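Local coordinates for protein metallo-beta-lactamase (Simiduia agarivorans, PDB 6MFI) that probably hydrolyses beta-lactam antibiotics with the help of two zinc ions, as a metallo-beta-lactamase of subclass B3, at residues Asp35-Trp40 / Pro46-Arg51; Ala66-Gly71 / Asp91-Leu96; Ala239-Leu244 / Gln277-Ile282. One frame throughout, in Å; residues are numbered along the deposited sequence.

Contact 1: residues Asp35-Trp40 / Pro46-Arg51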
loop_
_atom_site.group_PDB
_atom_site.type_symbol
_atom_site.label_atom_id
_atom_site.label_comp_id
_atom_site.label_asym_id
_atom_site.label_seq_id
_atom_site.Cartn_x
_atom_site.Cartn_y
_atom_site.Cartn_z
ATOM N N ASP A 35 -9.868 1.585 -19.111
ATOM C CA ASP A 35 -11.114 1.120 -19.709
ATOM C C ASP A 35 -11.774 0.034 -18.868
ATOM O O ASP A 35 -12.995 -0.147 -18.941
ATOM C CB ASP A 35 -10.857 0.606 -21.127
ATOM C CG ASP A 35 -10.327 1.684 -22.053
ATOM O OD1 ASP A 35 -10.679 2.867 -21.856
ATOM O OD2 ASP A 35 -9.558 1.348 -22.980
ATOM N N SER A 36 -10.995 -0.692 -18.066
ATOM C CA SER A 36 -11.531 -1.802 -17.287
ATOM C C SER A 36 -11.907 -1.411 -15.867
ATOM O O SER A 36 -12.819 -2.014 -15.289
ATOM C CB SER A 36 -10.520 -2.952 -17.232
ATOM O OG SER A 36 -10.146 -3.367 -18.534
ATOM N N CYS A 37 -11.228 -0.424 -15.286
ATOM C CA CYS A 37 -11.432 -0.044 -13.896
ATOM C C CYS A 37 -11.857 1.415 -13.802
ATOM O O CYS A 37 -11.402 2.259 -14.582
ATOM C CB CYS A 37 -10.157 -0.275 -13.077
ATOM S SG CYS A 37 -9.526 -1.972 -13.156
ATOM N N ALA A 38 -12.724 1.705 -12.838
ATOM C CA ALA A 38 -13.259 3.040 -12.620
ATOM C C ALA A 38 -12.671 3.639 -11.345
ATOM O O ALA A 38 -11.910 2.997 -10.615
ATOM C CB ALA A 38 -14.788 2.999 -12.554
ATOM N N ASP A 39 -13.036 4.890 -11.082
ATOM C CA ASP A 39 -12.585 5.566 -9.873
ATOM C C ASP A 39 -13.342 5.034 -8.663
ATOM O O ASP A 39 -14.571 4.911 -8.693
ATOM C CB ASP A 39 -12.784 7.076 -10.003
ATOM C CG ASP A 39 -11.593 7.767 -10.635
ATOM O OD1 ASP A 39 -10.445 7.405 -10.299
ATOM O OD2 ASP A 39 -11.802 8.673 -11.469
ATOM N N TRP A 40 -12.602 4.721 -7.598
ATOM C CA TRP A 40 -13.172 4.182 -6.364
ATOM C C TRP A 40 -14.001 2.931 -6.648
ATOM O O TRP A 40 -15.149 2.798 -6.217
ATOM C CB TRP A 40 -14.005 5.240 -5.638
ATOM C CG TRP A 40 -13.224 6.456 -5.248
ATOM C CD1 TRP A 40 -13.390 7.724 -5.724
ATOM C CD2 TRP A 40 -12.167 6.525 -4.283
ATOM N NE1 TRP A 40 -12.496 8.576 -5.125
ATOM C CE2 TRP A 40 -11.734 7.865 -4.234
ATOM C CE3 TRP A 40 -11.541 5.584 -3.460
ATOM C CZ2 TRP A 40 -10.704 8.287 -3.396
ATOM C CZ3 TRP A 40 -10.519 6.004 -2.629
ATOM C CH2 TRP A 40 -10.110 7.344 -2.603
ATOM N N PRO A 46 -12.288 -7.648 -10.425
ATOM C CA PRO A 46 -11.083 -8.039 -11.167
ATOM C C PRO A 46 -10.611 -6.929 -12.094
ATOM O O PRO A 46 -11.411 -6.218 -12.704
ATOM C CB PRO A 46 -11.534 -9.276 -11.953
ATOM C CG PRO A 46 -12.755 -9.768 -11.239
ATOM C CD PRO A 46 -13.425 -8.542 -10.702
ATOM N N GLY A 47 -9.292 -6.787 -12.190
ATOM C CA GLY A 47 -8.688 -5.795 -13.044
ATOM C C GLY A 47 -7.408 -6.302 -13.678
ATOM O O GLY A 47 -6.778 -7.245 -13.190
ATOM N N PRO A 48 -7.002 -5.685 -14.782
ATOM C CA PRO A 48 -5.799 -6.135 -15.482
ATOM C C PRO A 48 -4.547 -5.582 -14.827
ATOM O O PRO A 48 -4.588 -4.526 -14.177
ATOM C CB PRO A 48 -5.985 -5.563 -16.894
ATOM C CG PRO A 48 -6.762 -4.309 -16.666
ATOM C CD PRO A 48 -7.666 -4.571 -15.481
ATOM N N PRO A 49 -3.416 -6.270 -14.964
ATOM C CA PRO A 49 -2.147 -5.722 -14.486
ATOM C C PRO A 49 -1.459 -4.888 -15.553
ATOM O O PRO A 49 -1.609 -5.113 -16.755
ATOM C CB PRO A 49 -1.335 -6.983 -14.167
ATOM C CG PRO A 49 -1.805 -7.967 -15.193
ATOM C CD PRO A 49 -3.263 -7.645 -15.473
ATOM N N PHE A 50 -0.688 -3.905 -15.094
ATOM C CA PHE A 50 0.042 -3.048 -16.014
ATOM C C PHE A 50 1.375 -2.655 -15.396
ATOM O O PHE A 50 1.571 -2.737 -14.180
ATOM C CB PHE A 50 -0.765 -1.798 -16.396
ATOM C CG PHE A 50 -1.131 -0.922 -15.230
ATOM C CD1 PHE A 50 -0.312 0.128 -14.851
ATOM C CD2 PHE A 50 -2.304 -1.138 -14.526
ATOM C CE1 PHE A 50 -0.647 0.939 -13.784
ATOM C CE2 PHE A 50 -2.646 -0.329 -13.460
ATOM C CZ PHE A 50 -1.816 0.710 -13.089
ATOM N N ARG A 51 2.291 -2.225 -16.259
ATOM C CA ARG A 51 3.617 -1.808 -15.827
ATOM C C ARG A 51 3.590 -0.352 -15.380
ATOM O O ARG A 51 3.121 0.524 -16.114
ATOM C CB ARG A 51 4.625 -1.995 -16.960
ATOM C CG ARG A 51 5.867 -1.127 -16.847
ATOM C CD ARG A 51 6.769 -1.314 -18.051
ATOM N NE ARG A 51 7.289 -2.676 -18.135
ATOM C CZ ARG A 51 8.568 -2.998 -17.963
ATOM N NH1 ARG A 51 9.461 -2.054 -17.703
ATOM N NH2 ARG A 51 8.952 -4.263 -18.054
#

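Contact 2: residues Ala66-Gly71 / Asp91-Leu96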
loop_
_atom_site.group_PDB
_atom_site.type_symbol
_atom_site.label_atom_id
_atom_site.label_comp_id
_atom_site.label_asym_id
_atom_site.label_seq_id
_atom_site.Cartn_x
_atom_site.Cartn_y
_atom_site.Cartn_z
ATOM N N ALA A 66 -1.926 -3.483 -5.494
ATOM C CA ALA A 66 -0.874 -4.416 -5.117
ATOM C C ALA A 66 0.314 -4.156 -6.029
ATOM O O ALA A 66 0.161 -4.140 -7.253
ATOM C CB ALA A 66 -1.337 -5.873 -5.232
ATOM N N ILE A 67 1.484 -3.937 -5.437
ATOM C CA ILE A 67 2.663 -3.487 -6.168
ATOM C C ILE A 67 3.661 -4.634 -6.241
ATOM O O ILE A 67 4.104 -5.149 -5.206
ATOM C CB ILE A 67 3.292 -2.248 -5.514
ATOM C CG1 ILE A 67 2.235 -1.160 -5.316
ATOM C CG2 ILE A 67 4.448 -1.730 -6.353
ATOM C CD1 ILE A 67 1.522 -0.762 -6.592
ATOM N N LEU A 68 4.019 -5.024 -7.461
ATOM C CA LEU A 68 5.006 -6.067 -7.712
ATOM C C LEU A 68 6.292 -5.431 -8.219
ATOM O O LEU A 68 6.274 -4.678 -9.199
ATOM C CB LEU A 68 4.481 -7.085 -8.727
ATOM C CG LEU A 68 5.407 -8.257 -9.068
ATOM C CD1 LEU A 68 5.472 -9.261 -7.922
ATOM C CD2 LEU A 68 4.961 -8.932 -10.355
ATOM N N ILE A 69 7.402 -5.736 -7.553
ATOM C CA ILE A 69 8.717 -5.220 -7.916
ATOM C C ILE A 69 9.627 -6.412 -8.174
ATOM O O ILE A 69 9.912 -7.190 -7.256
ATOM C CB ILE A 69 9.294 -4.308 -6.822
ATOM C CG1 ILE A 69 8.341 -3.143 -6.553
ATOM C CG2 ILE A 69 10.667 -3.793 -7.228
ATOM C CD1 ILE A 69 8.372 -2.648 -5.130
ATOM N N THR A 70 10.082 -6.550 -9.416
ATOM C CA THR A 70 10.827 -7.722 -9.855
ATOM C C THR A 70 12.327 -7.455 -9.828
ATOM O O THR A 70 12.778 -6.349 -10.136
ATOM C CB THR A 70 10.404 -8.134 -11.266
ATOM O OG1 THR A 70 10.752 -7.097 -12.193
ATOM C CG2 THR A 70 8.903 -8.368 -11.319
ATOM N N GLY A 71 13.097 -8.485 -9.467
ATOM C CA GLY A 71 14.541 -8.395 -9.430
ATOM C C GLY A 71 15.177 -9.677 -9.933
ATOM O O GLY A 71 14.486 -10.627 -10.305
ATOM N N ASP A 91 -3.658 -14.057 -10.163
ATOM C CA ASP A 91 -3.884 -14.110 -11.599
ATOM C C ASP A 91 -3.073 -13.047 -12.326
ATOM O O ASP A 91 -2.479 -13.322 -13.371
ATOM C CB ASP A 91 -5.373 -13.948 -11.899
ATOM C CG ASP A 91 -5.722 -14.288 -13.333
ATOM O OD1 ASP A 91 -5.161 -15.254 -13.886
ATOM O OD2 ASP A 91 -6.564 -13.568 -13.912
ATOM N N ASN A 92 -3.012 -11.830 -11.779
ATOM C CA ASN A 92 -2.337 -10.737 -12.477
ATOM C C ASN A 92 -0.834 -10.973 -12.569
ATOM O O ASN A 92 -0.203 -10.602 -13.565
ATOM C CB ASN A 92 -2.632 -9.407 -11.781
ATOM C CG ASN A 92 -3.990 -8.852 -12.144
ATOM O OD1 ASN A 92 -4.633 -9.321 -13.085
ATOM N ND2 ASN A 92 -4.443 -7.854 -11.394
ATOM N N ILE A 93 -0.242 -11.577 -11.537
ATOM C CA ILE A 93 1.181 -11.901 -11.584
ATOM C C ILE A 93 1.457 -12.912 -12.690
ATOM O O ILE A 93 2.458 -12.811 -13.412
ATOM C CB ILE A 93 1.660 -12.412 -10.211
ATOM C CG1 ILE A 93 1.561 -11.299 -9.165
ATOM C CG2 ILE A 93 3.087 -12.937 -10.295
ATOM C CD1 ILE A 93 1.913 -11.746 -7.763
ATOM N N ALA A 94 0.568 -13.896 -12.849
ATOM C CA ALA A 94 0.735 -14.879 -13.912
ATOM C C ALA A 94 0.495 -14.270 -15.288
ATOM O O ALA A 94 1.124 -14.690 -16.266
ATOM C CB ALA A 94 -0.203 -16.064 -13.682
ATOM N N ARG A 95 -0.403 -13.285 -15.384
ATOM C CA ARG A 95 -0.651 -12.631 -16.666
ATOM C C ARG A 95 0.601 -11.935 -17.181
ATOM O O ARG A 95 0.873 -11.937 -18.388
ATOM C CB ARG A 95 -1.801 -11.633 -16.536
ATOM C CG ARG A 95 -3.159 -12.274 -16.315
ATOM C CD ARG A 95 -4.249 -11.227 -16.150
ATOM N NE ARG A 95 -4.418 -10.411 -17.349
ATOM C CZ ARG A 95 -5.514 -9.712 -17.628
ATOM N NH1 ARG A 95 -6.543 -9.730 -16.793
ATOM N NH2 ARG A 95 -5.581 -8.995 -18.742
ATOM N N LEU A 96 1.377 -11.331 -16.280
ATOM C CA LEU A 96 2.627 -10.691 -16.669
ATOM C C LEU A 96 3.726 -11.696 -16.985
ATOM O O LEU A 96 4.754 -11.305 -17.548
ATOM C CB LEU A 96 3.096 -9.746 -15.563
ATOM C CG LEU A 96 2.254 -8.493 -15.325
ATOM C CD1 LEU A 96 2.557 -7.903 -13.959
ATOM C CD2 LEU A 96 2.494 -7.467 -16.421
#

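Contact 3: residues Ala239-Leu244 / Gln277-Ile282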
loop_
_atom_site.group_PDB
_atom_site.type_symbol
_atom_site.label_atom_id
_atom_site.label_comp_id
_atom_site.label_asym_id
_atom_site.label_seq_id
_atom_site.Cartn_x
_atom_site.Cartn_y
_atom_site.Cartn_z
ATOM N N ALA A 239 4.787 14.688 8.137
ATOM C CA ALA A 239 5.886 15.598 7.829
ATOM C C ALA A 239 7.062 14.857 7.208
ATOM O O ALA A 239 7.837 15.448 6.447
ATOM C CB ALA A 239 6.326 16.340 9.090
ATOM N N THR A 240 7.211 13.568 7.515
ATOM C CA THR A 240 8.270 12.774 6.905
ATOM C C THR A 240 7.930 12.405 5.466
ATOM O O THR A 240 8.797 12.467 4.588
ATOM C CB THR A 240 8.527 11.512 7.731
ATOM O OG1 THR A 240 8.731 11.869 9.103
ATOM C CG2 THR A 240 9.755 10.778 7.215
ATOM N N LEU A 241 6.674 12.031 5.207
ATOM C CA LEU A 241 6.277 11.641 3.857
ATOM C C LEU A 241 6.362 12.816 2.890
ATOM O O LEU A 241 6.741 12.642 1.725
ATOM C CB LEU A 241 4.860 11.067 3.872
ATOM C CG LEU A 241 4.221 10.839 2.499
ATOM C CD1 LEU A 241 4.899 9.686 1.772
ATOM C CD2 LEU A 241 2.726 10.603 2.620
ATOM N N ALA A 242 6.020 14.020 3.354
ATOM C CA ALA A 242 6.010 15.180 2.469
ATOM C C ALA A 242 7.409 15.548 1.992
ATOM O O ALA A 242 7.561 16.103 0.898
ATOM C CB ALA A 242 5.363 16.372 3.173
ATOM N N ASP A 243 8.435 15.246 2.786
ATOM C CA ASP A 243 9.803 15.635 2.473
ATOM C C ASP A 243 10.621 14.501 1.867
ATOM O O ASP A 243 11.825 14.668 1.648
ATOM C CB ASP A 243 10.498 16.164 3.728
ATOM C CG ASP A 243 11.419 17.331 3.435
ATOM O OD1 ASP A 243 11.235 17.984 2.387
ATOM O OD2 ASP A 243 12.327 17.595 4.251
ATOM N N LEU A 244 10.003 13.356 1.592
ATOM C CA LEU A 244 10.726 12.245 0.992
ATOM C C LEU A 244 11.049 12.535 -0.467
ATOM O O LEU A 244 10.295 13.213 -1.173
ATOM C CB LEU A 244 9.907 10.957 1.087
ATOM C CG LEU A 244 9.733 10.307 2.460
ATOM C CD1 LEU A 244 8.870 9.059 2.352
ATOM C CD2 LEU A 244 11.082 9.980 3.075
ATOM N N GLN A 277 2.266 17.111 -2.152
ATOM C CA GLN A 277 0.862 17.472 -2.312
ATOM C C GLN A 277 -0.049 16.487 -1.590
ATOM O O GLN A 277 -1.065 16.885 -1.009
ATOM C CB GLN A 277 0.507 17.541 -3.798
ATOM C CG GLN A 277 -0.937 17.923 -4.080
ATOM C CD GLN A 277 -1.221 19.384 -3.792
ATOM O OE1 GLN A 277 -0.372 20.249 -4.009
ATOM N NE2 GLN A 277 -2.422 19.667 -3.300
ATOM N N TYR A 278 0.300 15.199 -1.612
ATOM C CA TYR A 278 -0.547 14.190 -0.984
ATOM C C TYR A 278 -0.557 14.343 0.532
ATOM O O TYR A 278 -1.618 14.292 1.164
ATOM C CB TYR A 278 -0.077 12.791 -1.382
ATOM C CG TYR A 278 -0.916 11.674 -0.801
ATOM C CD1 TYR A 278 -2.141 11.338 -1.359
ATOM C CD2 TYR A 278 -0.481 10.955 0.305
ATOM C CE1 TYR A 278 -2.912 10.319 -0.833
ATOM C CE2 TYR A 278 -1.245 9.934 0.840
ATOM C CZ TYR A 278 -2.459 9.621 0.266
ATOM O OH TYR A 278 -3.224 8.605 0.792
ATOM N N ALA A 279 0.620 14.533 1.134
ATOM C CA ALA A 279 0.692 14.669 2.586
ATOM C C ALA A 279 0.012 15.948 3.057
ATOM O O ALA A 279 -0.613 15.967 4.124
ATOM C CB ALA A 279 2.149 14.632 3.045
ATOM N N THR A 280 0.126 17.027 2.280
ATOM C CA THR A 280 -0.566 18.263 2.632
ATOM C C THR A 280 -2.076 18.089 2.547
ATOM O O THR A 280 -2.821 18.665 3.350
ATOM C CB THR A 280 -0.103 19.403 1.725
ATOM O OG1 THR A 280 1.330 19.455 1.715
ATOM C CG2 THR A 280 -0.646 20.737 2.221
ATOM N N GLY A 281 -2.548 17.295 1.585
ATOM C CA GLY A 281 -3.971 17.007 1.511
ATOM C C GLY A 281 -4.455 16.179 2.685
ATOM O O GLY A 281 -5.582 16.357 3.159
ATOM N N ILE A 282 -3.616 15.262 3.171
ATOM C CA ILE A 282 -3.970 14.485 4.353
ATOM C C ILE A 282 -4.002 15.379 5.586
ATOM O O ILE A 282 -4.900 15.264 6.430
ATOM C CB ILE A 282 -2.994 13.308 4.533
ATOM C CG1 ILE A 282 -3.050 12.373 3.323
ATOM C CG2 ILE A 282 -3.307 12.550 5.811
ATOM C CD1 ILE A 282 -4.369 11.650 3.167
#

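Contact 1: residues Asp35-Trp40 / Pro46-Arg51
P48 lays the CD–CG side of its ring against the end of helix 30-36, where S36 and C37 receive it. S36 makes the closer approach: its CB lies 3.7 Å from CD of P48. Its hydroxyl OG passes the ring at 4.0 Å from P48 CG, a packing distance to an aliphatic carbon; the hydroxyl's polar partner is the carbonyl O of H32, one turn back. A chi1 of -56° sets OG anti to the carbonyl carbon and beside the backbone N, from where it can lean back over the helix. A small serine suits this place, since its CB meets the proline while its one polar atom is satisfied within its own helix.

C37, the first residue to leave the helix, takes up the same chi1 and turns SG toward the other segment. The sulfur sits 4.0 Å from P48 CD and 3.9 Å from the CA of G47. Glycine suits this position because the sulfur comes so near its CA that no room remains for a CB. The same SG is bonded to C62 in a disulfide, which ties the N-terminal helix to the chain just beyond strand 56-58 of the seven-stranded sheet in this metallo-beta-lactamase αβ/βα fold. Residues 46-49 lead into strand 50-53, the outermost strand on that side of the sheet, so the contact joins the end of the helix to the lead-in of that strand.

P48 is rigid and has no backbone N-H to satisfy, properties well suited to a buried, largely apolar place. H32 and W33 also touch its ring from helix 30-36, while R95 of helix 85-95 reaches it as well. C37, just past the helix, accepts a hydrogen bond at its carbonyl O from NE of R260.

Contact 2: residues Ala66-Gly71 / Asp91-Leu96
Packing of a helix on a sheet, the basic layer of the αβ/βα metallo-beta-lactamase fold, brings L68 of strand 67-71 against I93 and L96 of helix 85-95. The helix belongs to a beta-alpha-beta crossover: it links strand 74-78 to the parallel strand 103-107, and strand 67-71 runs antiparallel beside the first of these. L68 faces the helix. I67 and I69, on the other side of the strand, touch W197 of the second sheet. The strand therefore contributes apolar side chains both to the helical layer and to the core between the sheets.

The backbones stand well apart, with CA of L68 and CA of I93 separated by 8.0 Å, and branched aliphatic side chains span the distance. L68 suits the task because its fork offers two methyls. Its CB points toward the helix, and with CG anti to the backbone N (chi1 -179°) the fork is carried outward from the strand. There CD2 meets CG1 of I93 at 4.3 Å, while CD1 lies 4.3 Å from the I93 methyl CD1. The isoleucine bond from CA to CB does not aim at the strand, but its longer branch is stretched out (chi2 176°) and comes nearer.

L96, three residues further on, stands on the same face of the helical turn and also touches Y57 of strand 56-58, the other neighbour of strand 67-71. Its N bonds to O of N92 at 3.2 Å. The side-chain ND2 of N92 bonds to O of both V59 and G47. These separations make for relaxed van der Waals packing without any polar link between strand and helix, and the same CD2 methyl of L68 that meets I93 lies 4.5 Å from CD1 of L96.

Contact 3: residues Ala239-Leu244 / Gln277-Ile282
Y278 brings the edge of its ring to L241, whose CD2 lies nearly in the ring plane and 4.0 Å from CD2 of the tyrosine. With CG anti to the backbone N (chi1 -179°), the tyrosine presents this edge, at CD2, to the leucine methyl. Tyrosine suits the place because its flank is apolar while its OH, further on, bonds to O of D212 and weakly to O of S213. Its side chain comes within about 7 Å of that of the zinc ligand H253, near the active site without being a ligand.

A279 follows, its CB pointing toward the other segment. This CB meets CB of A242 at 3.7 Å, close enough for the two CA atoms to approach to 5.3 Å, and the same methyl lies 4.1 Å from CD2 of L241. Small alanines allow this tight meeting of helices. I282, one turn beyond Y278, places CG1 over the rim of one face of the tyrosine ring and touches Y234 and L238 of the other helix.

The joint between the segments is wholly apolar, so it depends on matched shape; the charged link nearby, D243 to R276, lies just beside it and would add attraction between the end of helix 228-242 and helix 274-291.

Overall arrangement
Contacts 1 and 2 are buried neighbours that reach the same sheet, one at its edge strand 50-53 and the other on strand 67-71. They meet directly, through the bond between G47 and N92, and R95 of contact 2 touches P49. Contact 3 joins two helices, is only partly buried, and lies across the chain's centre from contact 2, with centres about 28 Å apart. All three are apolar across their segments, but differently: a disulfide sulfur and proline in contact 1, branched aliphatics spanning strand and helix in contact 2, alanines permitting close helices in contact 3, which is nearer the zinc ligands.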